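Local structure of RNA silencing suppressor p19 (Carnation Italian ringspot virus, 6BJV) at residues D47-N50 and D54-L57; G58-W63 and V69-L74; V119-S124 and Q142-L147. The protein suppresses RNA silencing in the host plant by binding short interfering RNAs as a homodimer that selects them, like a molecular caliper, by duplex length. All blocks are in the same frame, centred on the assembly; numbering follows the deposited sequence.

Interaction 1. Residues D47-N50 and D54-L57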
loop_
_atom_site.group_PDB
_atom_site.type_symbol
_atom_site.label_atom_id
_atom_site.label_comp_id
_atom_site.label_asym_id
_atom_site.label_seq_id
_atom_site.Cartn_x
_atom_site.Cartn_y
_atom_site.Cartn_z
ATOM N N ASP A 47 1.599 15.944 24.597
ATOM C CA ASP A 47 1.868 16.137 26.016
ATOM C C ASP A 47 0.730 15.701 26.929
ATOM O O ASP A 47 0.943 15.622 28.143
ATOM C CB ASP A 47 2.193 17.611 26.307
ATOM C CG ASP A 47 3.519 18.048 25.711
ATOM O OD1 ASP A 47 4.329 17.173 25.345
ATOM O OD2 ASP A 47 3.755 19.270 25.616
ATOM N N GLU A 48 -0.460 15.418 26.398
ATOM C CA GLU A 48 -1.552 14.913 27.221
ATOM C C GLU A 48 -1.238 13.489 27.659
ATOM O O GLU A 48 -0.990 13.234 28.842
ATOM C CB GLU A 48 -2.882 14.959 26.461
ATOM C CG GLU A 48 -3.394 16.360 26.144
ATOM C CD GLU A 48 -2.659 17.006 24.986
ATOM O OE1 GLU A 48 -1.604 16.477 24.581
ATOM O OE2 GLU A 48 -3.139 18.043 24.478
ATOM N N THR A 49 -1.247 12.559 26.709
ATOM C CA THR A 49 -0.818 11.185 26.940
ATOM C C THR A 49 0.518 10.976 26.232
ATOM O O THR A 49 0.613 10.295 25.209
ATOM C CB THR A 49 -1.885 10.192 26.453
ATOM O OG1 THR A 49 -1.411 8.852 26.631
ATOM C CG2 THR A 49 -2.210 10.424 24.983
ATOM N N ASN A 50 1.558 11.595 26.796
ATOM C CA ASN A 50 2.906 11.582 26.241
ATOM C C ASN A 50 3.235 10.252 25.575
ATOM O O ASN A 50 3.286 9.214 26.241
ATOM C CB ASN A 50 3.926 11.885 27.341
ATOM C CG ASN A 50 3.660 13.204 28.040
ATOM O OD1 ASN A 50 2.881 13.271 28.991
ATOM N ND2 ASN A 50 4.318 14.261 27.578
ATOM N N ASP A 54 0.340 6.979 19.912
ATOM C CA ASP A 54 -0.966 6.793 20.532
ATOM C C ASP A 54 -1.173 7.793 21.674
ATOM O O ASP A 54 -0.411 7.765 22.636
ATOM C CB ASP A 54 -1.112 5.364 21.060
ATOM C CG ASP A 54 -2.483 5.097 21.649
ATOM O OD1 ASP A 54 -3.470 5.653 21.127
ATOM O OD2 ASP A 54 -2.574 4.333 22.635
ATOM N N ASN A 55 -2.176 8.674 21.609
ATOM C CA ASN A 55 -3.136 8.779 20.510
ATOM C C ASN A 55 -2.632 9.738 19.430
ATOM O O ASN A 55 -1.889 10.667 19.736
ATOM C CB ASN A 55 -4.491 9.253 21.034
ATOM C CG ASN A 55 -5.155 8.227 21.929
ATOM O OD1 ASN A 55 -5.726 7.250 21.451
ATOM N ND2 ASN A 55 -5.077 8.441 23.236
ATOM N N PRO A 56 -3.032 9.520 18.164
ATOM C CA PRO A 56 -2.642 10.458 17.104
ATOM C C PRO A 56 -3.707 11.508 16.830
ATOM O O PRO A 56 -4.905 11.237 16.964
ATOM C CB PRO A 56 -2.434 9.539 15.895
ATOM C CG PRO A 56 -3.322 8.331 16.167
ATOM C CD PRO A 56 -3.782 8.382 17.611
ATOM N N LEU A 57 -3.283 12.712 16.437
ATOM C CA LEU A 57 -4.231 13.790 16.186
ATOM C C LEU A 57 -4.989 13.603 14.879
ATOM O O LEU A 57 -6.087 14.152 14.730
ATOM C CB LEU A 57 -3.502 15.135 16.174
ATOM C CG LEU A 57 -4.366 16.380 15.952
ATOM C CD1 LEU A 57 -5.410 16.532 17.048
ATOM C CD2 LEU A 57 -3.493 17.621 15.872
#
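Thr49 and Asn55 meet through a methyl group: CG2 of Thr49 lies 3.8 Å from the backbone N of Asn55 and 3.9 Å from its ND2. The two side chains cross at about a right angle, and the methyl meets both the backbone N and the side-chain amide. With its hydroxyl anti to the backbone N (chi1 177°), Thr49 has its methyl between N and the carbonyl carbon, directed at the other segment; a threonine can thus turn a small apolar branch inward and keep OG1 farther from Asn55. The CG of Asn55 sits beside its own backbone N (chi1 -67°), bringing the amide up to this methyl. A cis peptide bond joins Asp54 to Asn55. The amide oxygen of Asn55 is used elsewhere, accepting a hydrogen bond from Arg78. One residue before Thr49, Glu48 folds back and its OE1 takes a bond from the N of Asp47 at 3.2 Å. Only 95 Å² is buried between the segments, and Thr49 also touches a crystal neighbour. With no hydrogen bond across, the chemistry implies a light surface contact of van der Waals character, while the amide oxygen of Asn55 is held by Arg78.

Interaction 2. Residues G58-W63 and V69-L74; sequences GFKESW and VFKRYL. With nucleotides of chain D; nucleotides of chain C.
Glu61 and Arg72 form the central hydrogen-bonded pair of an antiparallel hairpin: Glu61 N meets Arg72 O at 2.9 Å. In return, Arg72 N meets Glu61 O at 2.8 Å. Phe59 with Leu74 and Trp63 with Phe70 repeat the pattern, giving six bonds. CA-H...O contacts fill the gaps, such as Tyr73 CA to Phe59 O at 3.3 Å. Gly58, lacking a side chain, lets Leu74 O and the Tyr73 ring come close. Phe59 O lies over one face of that ring, 3.4 Å above its plane. Among apolar contacts, Phe59 CZ lies 3.8 Å from Leu74 CD1, the side chains running side by side. On the face toward the RNA the polar groups meet phosphates. Lys60, extended from chi1 -177° onward, carries its NZ to OP1 of G2 of chain D at 2.6 Å, and Lys71 CE packs 3.7 Å from OP1 of C11 of chain C, where Ser62 also reaches; long cationic chains and a small hydroxyl suit a phosphate backbone. On the opposite face Glu61 bonds Tyr112 and Ser89, Arg72 NE bonds the backbone carbonyl of Leu32 and its NH2 forms a salt bridge with Glu17, and Trp63 packs on helix 130-144. Strand 109-116 flanks 58-65, and helix 7-16 touches Val69 and Phe70.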
loop_
_atom_site.group_PDB
_atom_site.type_symbol
_atom_site.label_atom_id
_atom_site.label_comp_id
_atom_site.label_asym_id
_atom_site.label_seq_id
_atom_site.Cartn_x
_atom_site.Cartn_y
_atom_site.Cartn_z
ATOM N N GLY A 58 -4.436 12.854 13.935
ATOM C CA GLY A 58 -5.109 12.643 12.670
ATOM C C GLY A 58 -4.330 11.685 11.801
ATOM O O GLY A 58 -3.528 10.889 12.294
ATOM N N PHE A 59 -4.578 11.768 10.495
ATOM C CA PHE A 59 -3.890 10.931 9.524
ATOM C C PHE A 59 -3.579 11.752 8.282
ATOM O O PHE A 59 -4.154 12.820 8.055
ATOM C CB PHE A 59 -4.721 9.694 9.150
ATOM C CG PHE A 59 -5.961 10.006 8.360
ATOM C CD1 PHE A 59 -7.152 10.294 9.005
ATOM C CD2 PHE A 59 -5.939 9.998 6.976
ATOM C CE1 PHE A 59 -8.296 10.578 8.285
ATOM C CE2 PHE A 59 -7.080 10.280 6.250
ATOM C CZ PHE A 59 -8.260 10.571 6.905
ATOM N N LYS A 60 -2.657 11.233 7.478
ATOM C CA LYS A 60 -2.191 11.894 6.268
ATOM C C LYS A 60 -2.475 10.990 5.077
ATOM O O LYS A 60 -2.195 9.789 5.130
ATOM C CB LYS A 60 -0.694 12.206 6.361
ATOM C CG LYS A 60 -0.128 12.968 5.175
ATOM C CD LYS A 60 1.301 13.413 5.450
ATOM C CE LYS A 60 1.833 14.305 4.344
ATOM N NZ LYS A 60 3.143 14.911 4.706
ATOM N N GLU A 61 -3.038 11.563 4.016
ATOM C CA GLU A 61 -3.365 10.806 2.818
ATOM C C GLU A 61 -3.024 11.634 1.587
ATOM O O GLU A 61 -2.992 12.866 1.636
ATOM C CB GLU A 61 -4.846 10.394 2.786
ATOM C CG GLU A 61 -5.833 11.552 2.794
ATOM C CD GLU A 61 -7.271 11.089 2.631
ATOM O OE1 GLU A 61 -7.490 9.871 2.454
ATOM O OE2 GLU A 61 -8.182 11.944 2.675
ATOM N N SER A 62 -2.769 10.942 0.477
ATOM C CA SER A 62 -2.352 11.600 -0.751
ATOM C C SER A 62 -2.921 10.861 -1.954
ATOM O O SER A 62 -3.138 9.648 -1.913
ATOM C CB SER A 62 -0.823 11.667 -0.853
ATOM O OG SER A 62 -0.260 10.373 -0.966
ATOM N N TRP A 63 -3.162 11.613 -3.025
ATOM C CA TRP A 63 -3.570 11.064 -4.310
ATOM C C TRP A 63 -2.584 11.526 -5.372
ATOM O O TRP A 63 -2.347 12.730 -5.521
ATOM C CB TRP A 63 -4.986 11.507 -4.688
ATOM C CG TRP A 63 -6.055 10.537 -4.296
ATOM C CD1 TRP A 63 -6.929 10.656 -3.254
ATOM C CD2 TRP A 63 -6.369 9.299 -4.944
ATOM N NE1 TRP A 63 -7.767 9.567 -3.214
ATOM C CE2 TRP A 63 -7.445 8.720 -4.242
ATOM C CE3 TRP A 63 -5.845 8.624 -6.051
ATOM C CZ2 TRP A 63 -8.005 7.498 -4.607
ATOM C CZ3 TRP A 63 -6.403 7.410 -6.412
ATOM C CH2 TRP A 63 -7.470 6.861 -5.693
ATOM N N VAL A 69 0.497 15.417 -7.567
ATOM C CA VAL A 69 0.259 14.816 -6.260
ATOM C C VAL A 69 -0.521 15.792 -5.391
ATOM O O VAL A 69 -0.156 16.969 -5.284
ATOM C CB VAL A 69 1.583 14.418 -5.585
ATOM C CG1 VAL A 69 1.328 13.790 -4.220
ATOM C CG2 VAL A 69 2.363 13.457 -6.483
ATOM N N PHE A 70 -1.588 15.297 -4.769
ATOM C CA PHE A 70 -2.376 16.043 -3.800
ATOM C C PHE A 70 -2.235 15.394 -2.429
ATOM O O PHE A 70 -2.008 14.185 -2.320
ATOM C CB PHE A 70 -3.853 16.083 -4.199
ATOM C CG PHE A 70 -4.108 16.709 -5.541
ATOM C CD1 PHE A 70 -3.970 15.968 -6.703
ATOM C CD2 PHE A 70 -4.500 18.033 -5.639
ATOM C CE1 PHE A 70 -4.212 16.541 -7.940
ATOM C CE2 PHE A 70 -4.742 18.611 -6.871
ATOM C CZ PHE A 70 -4.598 17.863 -8.023
ATOM N N LYS A 71 -2.380 16.200 -1.379
ATOM C CA LYS A 71 -2.181 15.720 -0.019
ATOM C C LYS A 71 -3.154 16.392 0.937
ATOM O O LYS A 71 -3.448 17.583 0.809
ATOM C CB LYS A 71 -0.740 15.966 0.442
ATOM C CG LYS A 71 0.238 14.916 -0.053
ATOM C CD LYS A 71 1.681 15.337 0.143
ATOM C CE LYS A 71 2.628 14.261 -0.358
ATOM N NZ LYS A 71 4.043 14.711 -0.343
ATOM N N ARG A 72 -3.644 15.612 1.900
ATOM C CA ARG A 72 -4.540 16.103 2.935
ATOM C C ARG A 72 -4.130 15.524 4.280
ATOM O O ARG A 72 -3.645 14.393 4.365
ATOM C CB ARG A 72 -6.004 15.731 2.654
ATOM C CG ARG A 72 -6.725 16.652 1.690
ATOM C CD ARG A 72 -6.902 18.041 2.274
ATOM N NE ARG A 72 -7.692 18.902 1.400
ATOM C CZ ARG A 72 -7.244 19.420 0.261
ATOM N NH1 ARG A 72 -6.011 19.157 -0.155
ATOM N NH2 ARG A 72 -8.034 20.196 -0.467
ATOM N N TYR A 73 -4.333 16.317 5.330
ATOM C CA TYR A 73 -4.203 15.858 6.710
ATOM C C TYR A 73 -5.507 16.189 7.420
ATOM O O TYR A 73 -5.827 17.366 7.616
ATOM C CB TYR A 73 -3.014 16.514 7.414
ATOM C CG TYR A 73 -2.726 15.935 8.783
ATOM C CD1 TYR A 73 -3.545 16.223 9.868
ATOM C CD2 TYR A 73 -1.634 15.104 8.991
ATOM C CE1 TYR A 73 -3.286 15.695 11.119
ATOM C CE2 TYR A 73 -1.366 14.573 10.238
ATOM C CZ TYR A 73 -2.195 14.873 11.299
ATOM O OH TYR A 73 -1.935 14.348 12.542
ATOM N N LEU A 74 -6.257 15.160 7.796
ATOM C CA LEU A 74 -7.543 15.326 8.453
ATOM C C LEU A 74 -7.451 14.866 9.901
ATOM O O LEU A 74 -6.679 13.964 10.238
ATOM C CB LEU A 74 -8.635 14.535 7.729
ATOM C CG LEU A 74 -8.791 14.848 6.241
ATOM C CD1 LEU A 74 -9.718 13.844 5.585
ATOM C CD2 LEU A 74 -9.305 16.264 6.032
ATOM P P G D 2 3.067 17.120 7.383
ATOM O OP1 G D 2 2.227 16.867 6.186
ATOM O OP2 G D 2 4.136 16.154 7.740
ATOM O "O5'" G D 2 3.724 18.560 7.207
ATOM C "C5'" G D 2 2.925 19.688 6.879
ATOM C "C4'" G D 2 3.763 20.929 6.709
ATOM O "O4'" G D 2 4.319 21.333 7.989
ATOM C "C3'" G D 2 4.982 20.793 5.813
ATOM O "O3'" G D 2 4.671 20.842 4.433
ATOM C "C2'" G D 2 5.864 21.938 6.290
ATOM O "O2'" G D 2 5.425 23.183 5.768
ATOM C "C1'" G D 2 5.593 21.913 7.794
ATOM N N9 G D 2 6.597 21.115 8.520
ATOM C C8 G D 2 6.454 19.852 9.044
ATOM N N7 G D 2 7.536 19.416 9.629
ATOM C C5 G D 2 8.448 20.452 9.480
ATOM C C6 G D 2 9.794 20.564 9.911
ATOM O O6 G D 2 10.475 19.736 10.532
ATOM N N1 G D 2 10.347 21.788 9.546
ATOM C C2 G D 2 9.690 22.779 8.858
ATOM N N2 G D 2 10.389 23.892 8.598
ATOM N N3 G D 2 8.434 22.688 8.452
ATOM C C4 G D 2 7.883 21.507 8.795
ATOM P P C C 11 4.045 10.009 -0.879
ATOM O OP1 C C 11 2.886 10.593 -0.162
ATOM O OP2 C C 11 5.260 10.830 -1.104
ATOM O "O5'" C C 11 4.474 8.688 -0.103
ATOM C "C5'" C C 11 3.520 7.674 0.169
ATOM C "C4'" C C 11 4.172 6.404 0.652
ATOM O "O4'" C C 11 5.011 5.834 -0.388
ATOM C "C3'" C C 11 5.114 6.541 1.834
ATOM O "O3'" C C 11 4.440 6.673 3.070
ATOM C "C2'" C C 11 5.954 5.278 1.721
ATOM O "O2'" C C 11 5.250 4.146 2.210
ATOM C "C1'" C C 11 6.099 5.149 0.205
ATOM N N1 C C 11 7.369 5.733 -0.282
ATOM C C2 C C 11 8.526 4.957 -0.168
ATOM O O2 C C 11 8.436 3.823 0.328
ATOM N N3 C C 11 9.705 5.454 -0.602
ATOM C C4 C C 11 9.757 6.677 -1.130
ATOM N N4 C C 11 10.946 7.124 -1.544
ATOM C C5 C C 11 8.595 7.494 -1.255
ATOM C C6 C C 11 7.431 6.987 -0.822
#

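Interaction 3. Residues V119-S124 and Q142-L147. With nucleotides of chain C.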
loop_
_atom_site.group_PDB
_atom_site.type_symbol
_atom_site.label_atom_id
_atom_site.label_comp_id
_atom_site.label_asym_id
_atom_site.label_seq_id
_atom_site.Cartn_x
_atom_site.Cartn_y
_atom_site.Cartn_z
ATOM N N VAL A 119 1.526 3.321 10.475
ATOM C CA VAL A 119 1.239 2.322 9.447
ATOM C C VAL A 119 0.839 3.055 8.176
ATOM O O VAL A 119 -0.102 3.861 8.184
ATOM C CB VAL A 119 0.135 1.345 9.882
ATOM C CG1 VAL A 119 -0.106 0.294 8.798
ATOM C CG2 VAL A 119 0.498 0.676 11.198
ATOM N N SER A 120 1.544 2.769 7.087
ATOM C CA SER A 120 1.267 3.357 5.785
ATOM C C SER A 120 0.731 2.283 4.851
ATOM O O SER A 120 1.309 1.196 4.750
ATOM C CB SER A 120 2.526 3.993 5.193
ATOM O OG SER A 120 2.255 4.575 3.930
ATOM N N VAL A 121 -0.376 2.589 4.179
ATOM C CA VAL A 121 -0.969 1.719 3.171
ATOM C C VAL A 121 -1.000 2.481 1.856
ATOM O O VAL A 121 -1.468 3.626 1.807
ATOM C CB VAL A 121 -2.384 1.264 3.571
ATOM C CG1 VAL A 121 -2.950 0.299 2.530
ATOM C CG2 VAL A 121 -2.366 0.623 4.948
ATOM N N THR A 122 -0.505 1.850 0.795
ATOM C CA THR A 122 -0.439 2.477 -0.517
ATOM C C THR A 122 -1.063 1.562 -1.558
ATOM O O THR A 122 -0.827 0.350 -1.557
ATOM C CB THR A 122 1.008 2.802 -0.911
ATOM O OG1 THR A 122 1.790 1.603 -0.911
ATOM C CG2 THR A 122 1.618 3.803 0.057
ATOM N N ILE A 123 -1.862 2.155 -2.441
ATOM C CA ILE A 123 -2.517 1.450 -3.538
ATOM C C ILE A 123 -1.996 2.059 -4.831
ATOM O O ILE A 123 -2.228 3.244 -5.098
ATOM C CB ILE A 123 -4.048 1.563 -3.457
ATOM C CG1 ILE A 123 -4.543 1.310 -2.026
ATOM C CG2 ILE A 123 -4.706 0.595 -4.427
ATOM C CD1 ILE A 123 -4.228 -0.067 -1.481
ATOM N N SER A 124 -1.290 1.258 -5.628
ATOM C CA SER A 124 -0.645 1.740 -6.840
ATOM C C SER A 124 -1.065 0.901 -8.038
ATOM O O SER A 124 -1.394 -0.283 -7.911
ATOM C CB SER A 124 0.887 1.713 -6.712
ATOM O OG SER A 124 1.334 2.597 -5.698
ATOM N N GLN A 142 -10.738 2.278 5.145
ATOM C CA GLN A 142 -11.669 1.970 6.225
ATOM C C GLN A 142 -11.018 1.078 7.276
ATOM O O GLN A 142 -11.099 1.358 8.478
ATOM C CB GLN A 142 -12.924 1.303 5.657
ATOM C CG GLN A 142 -14.031 1.089 6.680
ATOM C CD GLN A 142 -15.177 0.257 6.136
ATOM O OE1 GLN A 142 -15.139 -0.205 4.995
ATOM N NE2 GLN A 142 -16.204 0.057 6.956
ATOM N N GLU A 143 -10.374 -0.010 6.844
ATOM C CA GLU A 143 -9.787 -0.944 7.800
ATOM C C GLU A 143 -8.654 -0.296 8.586
ATOM O O GLU A 143 -8.505 -0.546 9.789
ATOM C CB GLU A 143 -9.287 -2.197 7.081
ATOM C CG GLU A 143 -10.394 -3.121 6.602
ATOM C CD GLU A 143 -10.909 -2.756 5.226
ATOM O OE1 GLU A 143 -10.077 -2.519 4.325
ATOM O OE2 GLU A 143 -12.144 -2.704 5.044
ATOM N N LEU A 144 -7.840 0.533 7.927
ATOM C CA LEU A 144 -6.736 1.187 8.622
ATOM C C LEU A 144 -7.241 2.024 9.790
ATOM O O LEU A 144 -6.605 2.077 10.849
ATOM C CB LEU A 144 -5.940 2.056 7.648
ATOM C CG LEU A 144 -4.765 2.834 8.252
ATOM C CD1 LEU A 144 -3.702 1.888 8.790
ATOM C CD2 LEU A 144 -4.165 3.785 7.231
ATOM N N LEU A 145 -8.381 2.687 9.617
ATOM C CA LEU A 145 -8.945 3.543 10.649
ATOM C C LEU A 145 -9.910 2.805 11.568
ATOM O O LEU A 145 -10.473 3.428 12.475
ATOM C CB LEU A 145 -9.656 4.735 10.001
ATOM C CG LEU A 145 -8.821 5.530 8.993
ATOM C CD1 LEU A 145 -9.642 6.659 8.389
ATOM C CD2 LEU A 145 -7.555 6.076 9.633
ATOM N N GLN A 146 -10.113 1.509 11.363
ATOM C CA GLN A 146 -10.988 0.694 12.202
ATOM C C GLN A 146 -10.173 -0.461 12.780
ATOM O O GLN A 146 -10.406 -1.629 12.455
ATOM C CB GLN A 146 -12.194 0.183 11.405
ATOM C CG GLN A 146 -13.245 1.246 11.116
ATOM C CD GLN A 146 -14.433 0.711 10.327
ATOM O OE1 GLN A 146 -14.977 1.403 9.467
ATOM N NE2 GLN A 146 -14.845 -0.518 10.624
ATOM N N LEU A 147 -9.215 -0.127 13.640
ATOM C CA LEU A 147 -8.393 -1.124 14.310
ATOM C C LEU A 147 -8.028 -0.597 15.692
ATOM O O LEU A 147 -8.381 0.526 16.064
ATOM C CB LEU A 147 -7.147 -1.458 13.484
ATOM C CG LEU A 147 -7.362 -2.388 12.288
ATOM C CD1 LEU A 147 -6.125 -2.416 11.405
ATOM C CD2 LEU A 147 -7.709 -3.796 12.752
ATOM P P C C 11 4.045 10.009 -0.879
ATOM O OP1 C C 11 2.886 10.593 -0.162
ATOM O OP2 C C 11 5.260 10.830 -1.104
ATOM O "O5'" C C 11 4.474 8.688 -0.103
ATOM C "C5'" C C 11 3.520 7.674 0.169
ATOM C "C4'" C C 11 4.172 6.404 0.652
ATOM O "O4'" C C 11 5.011 5.834 -0.388
ATOM C "C3'" C C 11 5.114 6.541 1.834
ATOM O "O3'" C C 11 4.440 6.673 3.070
ATOM C "C2'" C C 11 5.954 5.278 1.721
ATOM O "O2'" C C 11 5.250 4.146 2.210
ATOM C "C1'" C C 11 6.099 5.149 0.205
ATOM N N1 C C 11 7.369 5.733 -0.282
ATOM C C2 C C 11 8.526 4.957 -0.168
ATOM O O2 C C 11 8.436 3.823 0.328
ATOM N N3 C C 11 9.705 5.454 -0.602
ATOM C C4 C C 11 9.757 6.677 -1.130
ATOM N N4 C C 11 10.946 7.124 -1.544
ATOM C C5 C C 11 8.595 7.494 -1.255
ATOM C C6 C C 11 7.431 6.987 -0.822
ATOM P P C C 12 5.161 7.414 4.299
ATOM O OP1 C C 12 4.120 7.714 5.313
ATOM O OP2 C C 12 5.987 8.521 3.748
ATOM O "O5'" C C 12 6.132 6.299 4.894
ATOM C "C5'" C C 12 5.618 5.039 5.297
ATOM C "C4'" C C 12 6.714 4.058 5.629
ATOM O "O4'" C C 12 7.434 3.684 4.423
ATOM C "C3'" C C 12 7.803 4.561 6.561
ATOM O "O3'" C C 12 7.420 4.553 7.924
ATOM C "C2'" C C 12 8.959 3.628 6.240
ATOM O "O2'" C C 12 8.789 2.365 6.869
ATOM C "C1'" C C 12 8.796 3.464 4.729
ATOM N N1 C C 12 9.612 4.446 3.982
ATOM C C2 C C 12 10.951 4.149 3.729
ATOM O O2 C C 12 11.407 3.069 4.131
ATOM N N3 C C 12 11.712 5.040 3.053
ATOM C C4 C C 12 11.179 6.191 2.639
ATOM N N4 C C 12 11.964 7.041 1.975
ATOM C C5 C C 12 9.815 6.524 2.889
ATOM C C6 C C 12 9.077 5.631 3.560
#
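Val119 and Val121 meet Leu144 in a purely apolar helix-to-sheet contact, where the end of helix 130-144 lies against the beginning of strand 119-126. One methyl does most of the touching: Leu144 CD1 lies 3.9 Å from Val119 CG1 and 4.3 Å from Val121 CG2. Leu144 has its CG anti to the backbone N (chi1 178°), which extends the branched end toward the strand; there it and Val119 lie alongside each other, running in opposite senses. Beta-branched valines suit a strand, and leucine suits the buried side of a helix; Phe116 of the adjacent strand also packs on Leu144. In the p19 fold helices cover one side of the sheet and RNA lies along the other, and this strand serves both: Ser120, Thr122 and Ser124 look to the duplex, while Ile123 packs against the helix. Ser120 OG stands 3.1 Å from O3' of C11 of chain C, its CB 3.3 Å from C5' of C12, and Thr122 CG2 packs 3.7 Å from C4' of C11. Small side chains here let the sugar-phosphate backbone come close. Residues 120-124 also pair antiparallel with a strand of the second subunit, continuing the sheet through the dimer, while Met136 of that subunit packs on Val121 and Leu147.

In the fold
From the N terminus the three contacts follow in series, none nested or crossing. Interaction 1 closes a short loop, residues 51-53, between helix 39-45 and strand 58-65; its second segment then runs straight into interaction 2, which closes the hairpin of strands 58-65 and 68-75. There Leu57 C packs 3.9 Å from Tyr73 OH. Interaction 3 closes the return from strand 119-126 through helix 130-144. Strand 109-116 lies between strands 58-65 and 119-126, so interactions 2 and 3, with centres about 12 Å apart, share one sheet; they also touch on its helix side, Phe59 CE1 to Leu145 CD1 at 4.1 Å. Interaction 1 remains peripheral, its centre about 20 Å from each of the others.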